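Local coordinates for protein BIFUNCTIONAL PROTEIN Proline utilization A (PutA) (Corynebacterium freiburgense, PDB 5UX5) that catalyses both enzymatic steps of proline oxidation to glutamate, through an FAD-dependent proline dehydrogenase and an NAD-dependent aldehyde dehydrogenase on one chain, at residues Y267-F272 with D457-S462; D665-T670 with P684-H689; K715-H720 with P823-M828; E936-A941 with F987-L992. All blocks are in the same frame, centred on the assembly; numbering follows the deposited sequence.

Interaction 1: residues Y267-F272 with D457-S462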
# COMPACT_ATOMS: atom_id res chain seq x y z
N TYR A 267 22.08 -8.94 -9.18
CA TYR A 267 21.27 -9.73 -8.26
C TYR A 267 19.88 -10.01 -8.81
O TYR A 267 19.12 -10.76 -8.19
CB TYR A 267 21.22 -9.10 -6.85
CG TYR A 267 20.44 -7.80 -6.64
CD1 TYR A 267 19.63 -7.25 -7.63
CD2 TYR A 267 20.53 -7.11 -5.42
CE1 TYR A 267 18.92 -6.08 -7.42
CE2 TYR A 267 19.82 -5.94 -5.21
CZ TYR A 267 19.02 -5.42 -6.21
OH TYR A 267 18.30 -4.25 -6.01
N LEU A 268 19.53 -9.45 -9.95
CA LEU A 268 18.30 -9.83 -10.61
C LEU A 268 18.57 -10.99 -11.56
O LEU A 268 19.31 -10.81 -12.53
CB LEU A 268 17.71 -8.66 -11.36
CG LEU A 268 17.39 -7.45 -10.50
CD1 LEU A 268 16.72 -6.47 -11.40
CD2 LEU A 268 16.46 -7.86 -9.35
N PRO A 269 18.04 -12.17 -11.31
CA PRO A 269 18.28 -13.27 -12.24
C PRO A 269 17.90 -12.91 -13.68
O PRO A 269 18.61 -13.28 -14.61
CB PRO A 269 17.43 -14.41 -11.67
CG PRO A 269 16.47 -13.75 -10.75
CD PRO A 269 17.19 -12.58 -10.18
N ASP A 270 16.81 -12.18 -13.88
CA ASP A 270 16.40 -11.88 -15.24
C ASP A 270 17.24 -10.77 -15.88
O ASP A 270 16.97 -10.39 -17.03
CB ASP A 270 14.90 -11.54 -15.27
CG ASP A 270 14.49 -10.57 -14.16
OD1 ASP A 270 15.08 -10.59 -13.06
OD2 ASP A 270 13.55 -9.77 -14.40
N SER A 271 18.25 -10.24 -15.19
CA SER A 271 19.18 -9.33 -15.84
C SER A 271 20.14 -10.07 -16.76
O SER A 271 20.74 -9.45 -17.63
CB SER A 271 19.95 -8.49 -14.82
OG SER A 271 20.98 -9.23 -14.20
N PHE A 272 20.30 -11.38 -16.59
CA PHE A 272 21.04 -12.13 -17.58
C PHE A 272 20.29 -12.13 -18.91
O PHE A 272 20.90 -12.05 -19.98
CB PHE A 272 21.32 -13.56 -17.09
CG PHE A 272 22.01 -14.42 -18.12
CD1 PHE A 272 23.24 -14.04 -18.64
CD2 PHE A 272 21.42 -15.58 -18.58
CE1 PHE A 272 23.87 -14.81 -19.60
CE2 PHE A 272 22.05 -16.36 -19.54
CZ PHE A 272 23.28 -15.97 -20.05
N ASP A 457 15.24 -16.91 -15.01
CA ASP A 457 13.90 -16.34 -15.08
C ASP A 457 13.72 -15.27 -14.02
O ASP A 457 14.48 -15.19 -13.05
CB ASP A 457 12.84 -17.42 -14.90
CG ASP A 457 12.54 -18.16 -16.17
OD1 ASP A 457 12.99 -17.69 -17.24
OD2 ASP A 457 11.82 -19.18 -16.10
N SER A 458 12.71 -14.44 -14.21
CA SER A 458 12.36 -13.44 -13.20
C SER A 458 11.59 -14.07 -12.02
O SER A 458 10.56 -14.72 -12.21
CB SER A 458 11.54 -12.32 -13.85
OG SER A 458 10.79 -11.63 -12.89
N ARG A 459 12.06 -13.80 -10.80
CA ARG A 459 11.39 -14.31 -9.62
C ARG A 459 9.92 -13.90 -9.55
O ARG A 459 9.11 -14.60 -8.92
CB ARG A 459 12.11 -13.83 -8.36
CG ARG A 459 13.55 -14.18 -8.33
CD ARG A 459 13.74 -15.28 -7.34
NE ARG A 459 13.94 -14.81 -5.98
CZ ARG A 459 13.46 -15.43 -4.92
NH1 ARG A 459 12.72 -16.53 -5.06
NH2 ARG A 459 13.73 -14.94 -3.72
N ARG A 460 9.55 -12.80 -10.21
CA ARG A 460 8.18 -12.30 -10.18
C ARG A 460 7.25 -13.09 -11.11
O ARG A 460 6.06 -12.78 -11.19
CB ARG A 460 8.17 -10.82 -10.57
CG ARG A 460 8.85 -9.87 -9.59
CD ARG A 460 8.06 -9.77 -8.27
NE ARG A 460 8.69 -8.87 -7.32
CZ ARG A 460 8.53 -7.54 -7.33
NH1 ARG A 460 7.73 -6.99 -8.25
NH2 ARG A 460 9.17 -6.79 -6.44
N LEU A 461 7.76 -14.10 -11.83
CA LEU A 461 6.93 -14.79 -12.80
C LEU A 461 5.86 -15.64 -12.15
O LEU A 461 4.88 -15.97 -12.81
CB LEU A 461 7.77 -15.68 -13.71
CG LEU A 461 8.70 -15.08 -14.78
CD1 LEU A 461 9.48 -16.21 -15.44
CD2 LEU A 461 7.97 -14.27 -15.81
N SER A 462 6.03 -16.01 -10.88
CA SER A 462 4.98 -16.68 -10.12
C SER A 462 5.03 -16.13 -8.71
O SER A 462 5.85 -15.27 -8.38
CB SER A 462 5.14 -18.20 -10.11
OG SER A 462 6.30 -18.55 -9.35
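Pro-269 and Asp-270 meet Asp-457 and Ser-458 at the proline dehydrogenase TIM barrel, where a beta-alpha loop leads from strand 260-265 into helix 271-287. The loop makes a type I beta turn from Leu-268 to Ser-271, and the corner of that turn pushes its two side chains against the 457-462 segment, part of the long connection after helix 438-450. The close packing is here. The pyrrolidine of Pro-269 sits on the backbone carbonyl of Asp-457, with Pro-269 CB 3.3 Å from Asp-457 O. Beside it, the carboxylate of Asp-270 lies against the methylene of Ser-458, Asp-270 OD2 being 3.3 Å from Ser-458 CB. Chi1 of Asp-270 (46°) tucks CG between its own backbone N and carbonyl carbon. No hydrogen bond crosses directly; instead the hydroxyl of Tyr-236 bonds to both Asp-270 OD2 and Ser-458 OG and joins the two side chains.

The other side is looser. The CB of Asp-457, an exposed residue, points away from the turn, and it is the backbone carbonyl of Asp-457 that makes the contact. Arg-459 gives only aliphatic contact: its CG comes 3.8 Å from Pro-269 CG, the two side chains crossing at about a right angle. Bends at chi2 and chi3 turn the chain off, and NE bonds to Pro-319 O, with the side chain about 8 Å from the FAD. Tyr-267, just before the turn, touches the flavin cofactor itself. Ser-458 also shapes its own segment through an ST turn, its OG accepting from Arg-460 N at 3.2 Å.

Interaction 2: residues D665-T670 with P684-H689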
# COMPACT_ATOMS: atom_id res chain seq x y z
N ASP A 665 -33.43 -9.65 8.35
CA ASP A 665 -32.91 -9.69 9.71
C ASP A 665 -31.83 -8.66 9.94
O ASP A 665 -31.66 -8.18 11.08
CB ASP A 665 -32.38 -11.08 10.04
CG ASP A 665 -33.46 -12.13 9.95
OD1 ASP A 665 -34.52 -11.90 10.57
OD2 ASP A 665 -33.27 -13.15 9.25
N ALA A 666 -31.11 -8.26 8.90
CA ALA A 666 -30.12 -7.21 9.09
C ALA A 666 -29.82 -6.54 7.77
O ALA A 666 -29.93 -7.15 6.70
CB ALA A 666 -28.82 -7.73 9.69
N ILE A 667 -29.41 -5.28 7.86
CA ILE A 667 -28.89 -4.53 6.74
C ILE A 667 -27.42 -4.27 7.01
O ILE A 667 -27.06 -3.82 8.11
CB ILE A 667 -29.65 -3.20 6.55
CG1 ILE A 667 -31.09 -3.47 6.15
CG2 ILE A 667 -28.94 -2.34 5.50
CD1 ILE A 667 -31.95 -2.23 6.15
N ILE A 668 -26.58 -4.63 6.04
CA ILE A 668 -25.20 -4.17 5.99
C ILE A 668 -25.14 -3.02 4.99
O ILE A 668 -25.47 -3.20 3.81
CB ILE A 668 -24.24 -5.28 5.58
CG1 ILE A 668 -24.35 -6.49 6.51
CG2 ILE A 668 -22.84 -4.72 5.55
CD1 ILE A 668 -23.57 -7.69 6.01
N LEU A 669 -24.80 -1.83 5.48
CA LEU A 669 -24.87 -0.59 4.71
C LEU A 669 -23.55 0.15 4.77
O LEU A 669 -22.93 0.24 5.83
CB LEU A 669 -25.96 0.33 5.26
CG LEU A 669 -25.99 1.80 4.88
CD1 LEU A 669 -26.34 1.94 3.43
CD2 LEU A 669 -26.99 2.56 5.77
N THR A 670 -23.14 0.70 3.63
CA THR A 670 -21.97 1.57 3.53
C THR A 670 -22.40 2.80 2.76
O THR A 670 -22.73 2.71 1.58
CB THR A 670 -20.81 0.89 2.80
OG1 THR A 670 -20.55 -0.39 3.40
CG2 THR A 670 -19.57 1.78 2.85
N PRO A 684 -37.35 1.05 13.47
CA PRO A 684 -36.29 1.40 14.45
C PRO A 684 -35.71 0.22 15.21
O PRO A 684 -34.63 0.37 15.80
CB PRO A 684 -36.95 2.43 15.37
CG PRO A 684 -38.13 2.96 14.61
CD PRO A 684 -38.54 1.92 13.59
N GLU A 685 -36.36 -0.94 15.24
CA GLU A 685 -35.76 -2.05 15.98
C GLU A 685 -34.77 -2.86 15.14
O GLU A 685 -34.18 -3.82 15.66
CB GLU A 685 -36.84 -3.00 16.52
CG GLU A 685 -37.73 -2.36 17.60
CD GLU A 685 -38.67 -3.34 18.30
OE1 GLU A 685 -38.34 -4.54 18.49
OE2 GLU A 685 -39.79 -2.92 18.61
N MET A 686 -34.51 -2.45 13.90
CA MET A 686 -33.77 -3.28 12.97
C MET A 686 -32.30 -3.42 13.37
O MET A 686 -31.68 -2.51 13.92
CB MET A 686 -33.87 -2.70 11.55
CG MET A 686 -33.05 -1.42 11.34
SD MET A 686 -32.71 -0.82 9.65
CE MET A 686 -34.32 -0.82 8.88
N ASN A 687 -31.77 -4.59 13.09
CA ASN A 687 -30.33 -4.80 13.10
C ASN A 687 -29.71 -4.16 11.86
O ASN A 687 -30.01 -4.54 10.72
CB ASN A 687 -30.06 -6.30 13.09
CG ASN A 687 -30.51 -6.94 14.31
OD1 ASN A 687 -30.20 -6.49 15.40
ND2 ASN A 687 -31.31 -7.98 14.16
N ILE A 688 -28.82 -3.21 12.08
CA ILE A 688 -28.12 -2.57 10.99
C ILE A 688 -26.66 -2.45 11.39
O ILE A 688 -26.36 -2.05 12.52
CB ILE A 688 -28.72 -1.19 10.68
CG1 ILE A 688 -27.97 -0.56 9.48
CG2 ILE A 688 -28.76 -0.33 11.97
CD1 ILE A 688 -28.71 0.57 8.81
N HIS A 689 -25.76 -2.80 10.48
CA HIS A 689 -24.33 -2.62 10.67
C HIS A 689 -23.82 -1.72 9.56
O HIS A 689 -23.77 -2.13 8.40
CB HIS A 689 -23.65 -3.97 10.63
CG HIS A 689 -24.30 -4.96 11.52
ND1 HIS A 689 -23.93 -5.12 12.83
CD2 HIS A 689 -25.34 -5.80 11.31
CE1 HIS A 689 -24.69 -6.05 13.38
NE2 HIS A 689 -25.55 -6.48 12.48
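Ile-667 is gripped through both its backbone polar atoms by the neighbouring strand. Its N donates to Asn-687 O at 3.0 Å, and its O accepts from His-689 N at 2.9 Å, a nearly straight bond. One residue pair further on, Leu-669 N reaches His-689 O at 3.1 Å, with the donor tilted 29° from the carbonyl plane. At the opening end a side chain takes over: the Asn-687 amide points ND2 at Asp-665 O, 3.1 Å away, with the acceptor lying in the amide plane.

Around this ladder the side chains alternate between two faces. Ile-667 and Ile-688 share one, where Ile-667 CD1 reaches Met-686 SD at 3.8 Å and Ile-688 CD1, chi1 -178° carrying CG1 anti to the backbone N, lies alongside Leu-669 CD2. Ala-666, Asn-687 and His-689 occupy the other, with the Ala-666 methyl at the edge of the imidazole ring.

The two strands run parallel, at 17°, and are joined by helix 673-682 in a beta-alpha-beta unit of the Rossmann-type NAD-binding domain. That helix packs over the face of Ile-667 and Ile-688, with Ala-676 and Phe-679 against Leu-669 and Arg-680 against Met-686 and Ile-688. On its far edge strand 666-670 pairs with strand 580-591, where Asp-665 OD2 accepts from Asn-586 N and Leu-587 N. Leu-669 and Thr-670 touch the bound NAD at the outgoing end of the strand.

Interaction 3: residues K715-H720 with P823-M828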
# COMPACT_ATOMS: atom_id res chain seq x y z
N LYS A 715 -0.67 10.50 -1.32
CA LYS A 715 -1.35 9.30 -1.80
C LYS A 715 -2.62 9.00 -1.01
O LYS A 715 -3.58 8.48 -1.58
CB LYS A 715 -0.43 8.09 -1.72
CG LYS A 715 0.75 8.18 -2.67
CD LYS A 715 1.66 6.95 -2.66
CE LYS A 715 2.96 7.26 -3.40
NZ LYS A 715 4.14 6.92 -2.56
N SER A 716 -2.66 9.33 0.29
CA SER A 716 -3.86 9.08 1.10
C SER A 716 -4.95 10.11 0.85
O SER A 716 -6.14 9.80 1.02
CB SER A 716 -3.54 9.07 2.59
OG SER A 716 -2.75 7.96 2.97
N ALA A 717 -4.55 11.34 0.47
CA ALA A 717 -5.51 12.38 0.19
C ALA A 717 -6.18 12.19 -1.15
O ALA A 717 -7.38 12.48 -1.29
CB ALA A 717 -4.82 13.75 0.22
N PHE A 718 -5.46 11.65 -2.12
CA PHE A 718 -5.82 11.80 -3.52
C PHE A 718 -6.06 10.50 -4.28
O PHE A 718 -6.55 10.55 -5.42
CB PHE A 718 -4.76 12.66 -4.23
CG PHE A 718 -4.65 14.06 -3.66
CD1 PHE A 718 -5.80 14.82 -3.40
CD2 PHE A 718 -3.42 14.61 -3.33
CE1 PHE A 718 -5.72 16.13 -2.84
CE2 PHE A 718 -3.32 15.92 -2.77
CZ PHE A 718 -4.48 16.67 -2.53
N GLY A 719 -5.78 9.33 -3.69
CA GLY A 719 -6.19 8.10 -4.34
C GLY A 719 -7.69 8.08 -4.55
O GLY A 719 -8.46 8.55 -3.70
N HIS A 720 -8.12 7.59 -5.71
CA HIS A 720 -9.55 7.60 -6.07
C HIS A 720 -10.14 8.99 -5.87
O HIS A 720 -11.28 9.14 -5.44
CB HIS A 720 -10.33 6.53 -5.30
CG HIS A 720 -11.60 6.09 -5.96
ND1 HIS A 720 -12.00 6.55 -7.20
CD2 HIS A 720 -12.56 5.21 -5.56
CE1 HIS A 720 -13.16 5.99 -7.51
NE2 HIS A 720 -13.52 5.17 -6.54
N PRO A 823 -11.20 15.56 -3.94
CA PRO A 823 -9.74 15.78 -4.02
C PRO A 823 -9.28 17.07 -3.35
O PRO A 823 -8.68 17.95 -3.98
CB PRO A 823 -9.50 15.80 -5.53
CG PRO A 823 -10.89 15.86 -6.18
CD PRO A 823 -11.89 16.08 -5.13
N VAL A 824 -9.55 17.20 -2.05
CA VAL A 824 -9.24 18.39 -1.28
C VAL A 824 -8.59 17.98 0.03
O VAL A 824 -9.16 17.20 0.80
CB VAL A 824 -10.49 19.23 -0.98
CG1 VAL A 824 -10.12 20.55 -0.30
CG2 VAL A 824 -11.33 19.45 -2.23
N LEU A 825 -7.41 18.52 0.29
CA LEU A 825 -6.65 18.29 1.50
C LEU A 825 -6.51 19.61 2.23
O LEU A 825 -6.24 20.63 1.61
CB LEU A 825 -5.27 17.76 1.17
CG LEU A 825 -4.25 17.75 2.29
CD1 LEU A 825 -4.62 16.68 3.31
CD2 LEU A 825 -2.88 17.48 1.69
N GLY A 826 -6.68 19.60 3.55
CA GLY A 826 -6.51 20.79 4.36
C GLY A 826 -5.33 20.63 5.32
O GLY A 826 -5.15 19.56 5.91
N ILE A 827 -4.56 21.70 5.49
CA ILE A 827 -3.43 21.72 6.40
C ILE A 827 -3.81 22.51 7.63
O ILE A 827 -4.30 23.64 7.51
CB ILE A 827 -2.17 22.33 5.77
CG1 ILE A 827 -1.88 21.69 4.41
CG2 ILE A 827 -0.98 22.21 6.74
CD1 ILE A 827 -0.70 22.27 3.71
N MET A 828 -3.61 21.92 8.80
CA MET A 828 -3.76 22.60 10.07
C MET A 828 -2.38 22.74 10.70
O MET A 828 -1.53 21.86 10.52
CB MET A 828 -4.70 21.85 11.00
CG MET A 828 -5.95 21.38 10.32
SD MET A 828 -7.05 20.51 11.45
CE MET A 828 -7.77 21.86 12.38
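Phe-718 and Ala-717, in the last turn of helix 706-718, lie against the start of strand 824-830, mostly through apolar side chains. CB of Leu-825 is shared: Phe-718 CZ approaches it to 3.9 Å and Ala-717 CB to 4.1 Å. The phenyl and the leucine side chain cross at about a right angle. Phe-718 CD1 also makes a longer contact, 4.4 Å, with Pro-823 CB. Within the helix end, the Ala-717 methyl sits over the centre of the Phe-718 ring, 3.7 Å above its plane, so the ring is backed by its own neighbour on one face.

Contacts with backbone polar atoms form a second group, none of them a hydrogen bond. Pro-823 C and Val-824 N lie at the ring edge, and Phe-718 CE1 is 3.7 Å from Pro-823 O. Chi1 of -62° holds Phe-718 CG anti to its carbonyl carbon and brings the ring edge up to the start of the strand.

The strand belongs to the catalytic half of the aldehyde dehydrogenase fold, flanked there by strands 728-734 and 804-807. Helix 740-750 closes the same apolar patch, its Thr-748 and Leu-744 touching Phe-718 and Leu-825. Since no bond or charge crosses between the segments, their mutual fit is set by buried apolar shape, while the strand's backbone polarity is met by its sheet neighbours.

Interaction 4: residues E936-A941 with F987-L992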
# COMPACT_ATOMS: atom_id res chain seq x y z
N GLU A 936 -25.12 -18.56 40.91
CA GLU A 936 -24.69 -19.52 39.90
C GLU A 936 -24.37 -18.78 38.61
O GLU A 936 -23.25 -18.85 38.09
CB GLU A 936 -25.77 -20.59 39.68
N PHE A 937 -25.35 -18.02 38.12
CA PHE A 937 -25.19 -17.31 36.86
C PHE A 937 -24.05 -16.30 36.93
O PHE A 937 -23.26 -16.19 35.98
CB PHE A 937 -26.50 -16.61 36.51
CG PHE A 937 -26.41 -15.70 35.31
CD1 PHE A 937 -26.49 -16.22 34.03
CD2 PHE A 937 -26.26 -14.34 35.47
CE1 PHE A 937 -26.44 -15.40 32.92
CE2 PHE A 937 -26.20 -13.51 34.38
CZ PHE A 937 -26.29 -14.04 33.10
N LEU A 938 -23.95 -15.55 38.02
CA LEU A 938 -22.92 -14.52 38.08
C LEU A 938 -21.54 -15.12 38.25
O LEU A 938 -20.57 -14.58 37.70
CB LEU A 938 -23.22 -13.52 39.19
CG LEU A 938 -24.49 -12.72 38.90
CD1 LEU A 938 -24.98 -12.02 40.13
CD2 LEU A 938 -24.21 -11.72 37.78
N LYS A 939 -21.41 -16.23 38.97
CA LYS A 939 -20.11 -16.89 39.03
C LYS A 939 -19.72 -17.42 37.66
O LYS A 939 -18.55 -17.35 37.26
CB LYS A 939 -20.11 -17.99 40.08
CG LYS A 939 -20.20 -17.48 41.53
CD LYS A 939 -20.21 -18.65 42.52
CE LYS A 939 -20.26 -18.20 43.99
NZ LYS A 939 -21.38 -17.27 44.30
N ARG A 940 -20.69 -17.93 36.91
CA ARG A 940 -20.38 -18.46 35.60
C ARG A 940 -19.93 -17.35 34.65
O ARG A 940 -19.03 -17.55 33.84
CB ARG A 940 -21.60 -19.20 35.07
CG ARG A 940 -21.42 -19.76 33.69
CD ARG A 940 -22.71 -20.35 33.19
NE ARG A 940 -22.53 -20.87 31.85
CZ ARG A 940 -21.88 -22.00 31.61
NH1 ARG A 940 -21.36 -22.67 32.63
NH2 ARG A 940 -21.73 -22.46 30.36
N ALA A 941 -20.55 -16.16 34.76
CA ALA A 941 -20.16 -15.02 33.95
C ALA A 941 -18.83 -14.43 34.40
O ALA A 941 -18.09 -13.88 33.57
CB ALA A 941 -21.24 -13.93 33.98
N PHE A 987 -28.00 -6.56 35.95
CA PHE A 987 -27.18 -5.38 36.18
C PHE A 987 -25.86 -5.71 36.87
O PHE A 987 -24.86 -5.03 36.64
CB PHE A 987 -27.95 -4.34 37.00
CG PHE A 987 -27.37 -2.97 36.88
CD1 PHE A 987 -27.68 -2.16 35.79
CD2 PHE A 987 -26.48 -2.49 37.83
CE1 PHE A 987 -27.13 -0.89 35.65
CE2 PHE A 987 -25.92 -1.21 37.70
CZ PHE A 987 -26.25 -0.41 36.61
N ASN A 988 -25.84 -6.71 37.76
CA ASN A 988 -24.57 -7.12 38.37
C ASN A 988 -23.67 -7.80 37.35
O ASN A 988 -22.44 -7.62 37.37
CB ASN A 988 -24.83 -8.04 39.56
CG ASN A 988 -25.35 -7.28 40.78
OD1 ASN A 988 -25.25 -6.06 40.88
ND2 ASN A 988 -25.92 -8.03 41.73
N ARG A 989 -24.26 -8.58 36.44
CA ARG A 989 -23.46 -9.17 35.37
C ARG A 989 -22.78 -8.08 34.56
O ARG A 989 -21.65 -8.27 34.09
CB ARG A 989 -24.33 -10.04 34.46
CG ARG A 989 -23.51 -10.94 33.58
CD ARG A 989 -23.04 -10.26 32.27
NE ARG A 989 -22.15 -11.14 31.53
CZ ARG A 989 -20.84 -11.17 31.70
NH1 ARG A 989 -20.25 -10.36 32.56
NH2 ARG A 989 -20.11 -12.01 31.02
N LEU A 990 -23.47 -6.95 34.33
CA LEU A 990 -22.84 -5.82 33.65
C LEU A 990 -21.81 -5.11 34.53
O LEU A 990 -20.85 -4.53 34.02
CB LEU A 990 -23.90 -4.83 33.15
CG LEU A 990 -24.97 -5.25 32.12
CD1 LEU A 990 -25.69 -4.06 31.60
CD2 LEU A 990 -24.41 -6.03 30.97
N LYS A 991 -21.97 -5.13 35.86
CA LYS A 991 -20.96 -4.51 36.71
C LYS A 991 -19.66 -5.31 36.69
O LYS A 991 -18.57 -4.74 36.70
CB LYS A 991 -21.51 -4.32 38.14
N LEU A 992 -19.77 -6.65 36.66
CA LEU A 992 -18.63 -7.54 36.46
C LEU A 992 -17.85 -7.18 35.20
O LEU A 992 -16.62 -7.12 35.21
CB LEU A 992 -19.09 -8.99 36.38
CG LEU A 992 -19.21 -9.83 37.65
CD1 LEU A 992 -19.84 -11.18 37.31
CD2 LEU A 992 -17.82 -10.00 38.21
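Leu-938 and Arg-989, with CA atoms 6.0 Å apart, mark the nearest approach of two helix segments that run nearly parallel, 20° apart with axes separated by 10.0 Å. They belong to helices 936-953 and 984-997 of the C-terminal alpha/beta region, joined through strand 965-980 in a helix-strand-helix arrangement.

Leu-938 uses both branches: CD1 meets Asn-988 CB at 4.0 Å, while CD2 presses on the backbone of the next residue, 3.4 Å from Arg-989 N. Leu-992 answers from a turn further on, laying its CD1 methyl against the carbonyl oxygen of Leu-938.

Arg-989 reaches over to the other helix. Its CG is anti to the backbone N (chi1 -165°), and a bend at chi2 then turns the chain along the first helix. The aliphatic part passes Phe-937, whose CE2 is 3.8 Å from Arg-989 CG; ring and guanidinium planes stand 87° apart, so the two do not stack.

What fixes the charged end lies outside the two segments: a salt bridge from NH2 to Asp-945, a turn further along helix 936-953, and a bond from NE to Leu-1045 O. The buried charge is thus probably offset by the aspartate. Over one guanidinium face the Ala-941 CB sits centrally, 3.6 Å from Arg-989 CZ.

The four contacts follow one another along the chain without interleaving, and none touches another. Interaction 1 packs a loop of the proline dehydrogenase barrel against the connection that follows helix 438-450. Interactions 2 and 3 both lie in the aldehyde dehydrogenase part, centres 31 Å apart, in separate sheet systems: strands 666-670 and 687-691 on the NAD side, strand 824-830 with strands 728-734 and 804-807. Interaction 4 belongs to the C-terminal region, 29 Å from interaction 2 centre to centre. The widest separation is between interactions 1 and 4, whose centres are 62 Å apart across the chain's middle. This spread mirrors the elongated, bifunctional chain, consistent with two distant active sites and substrate channelling between them.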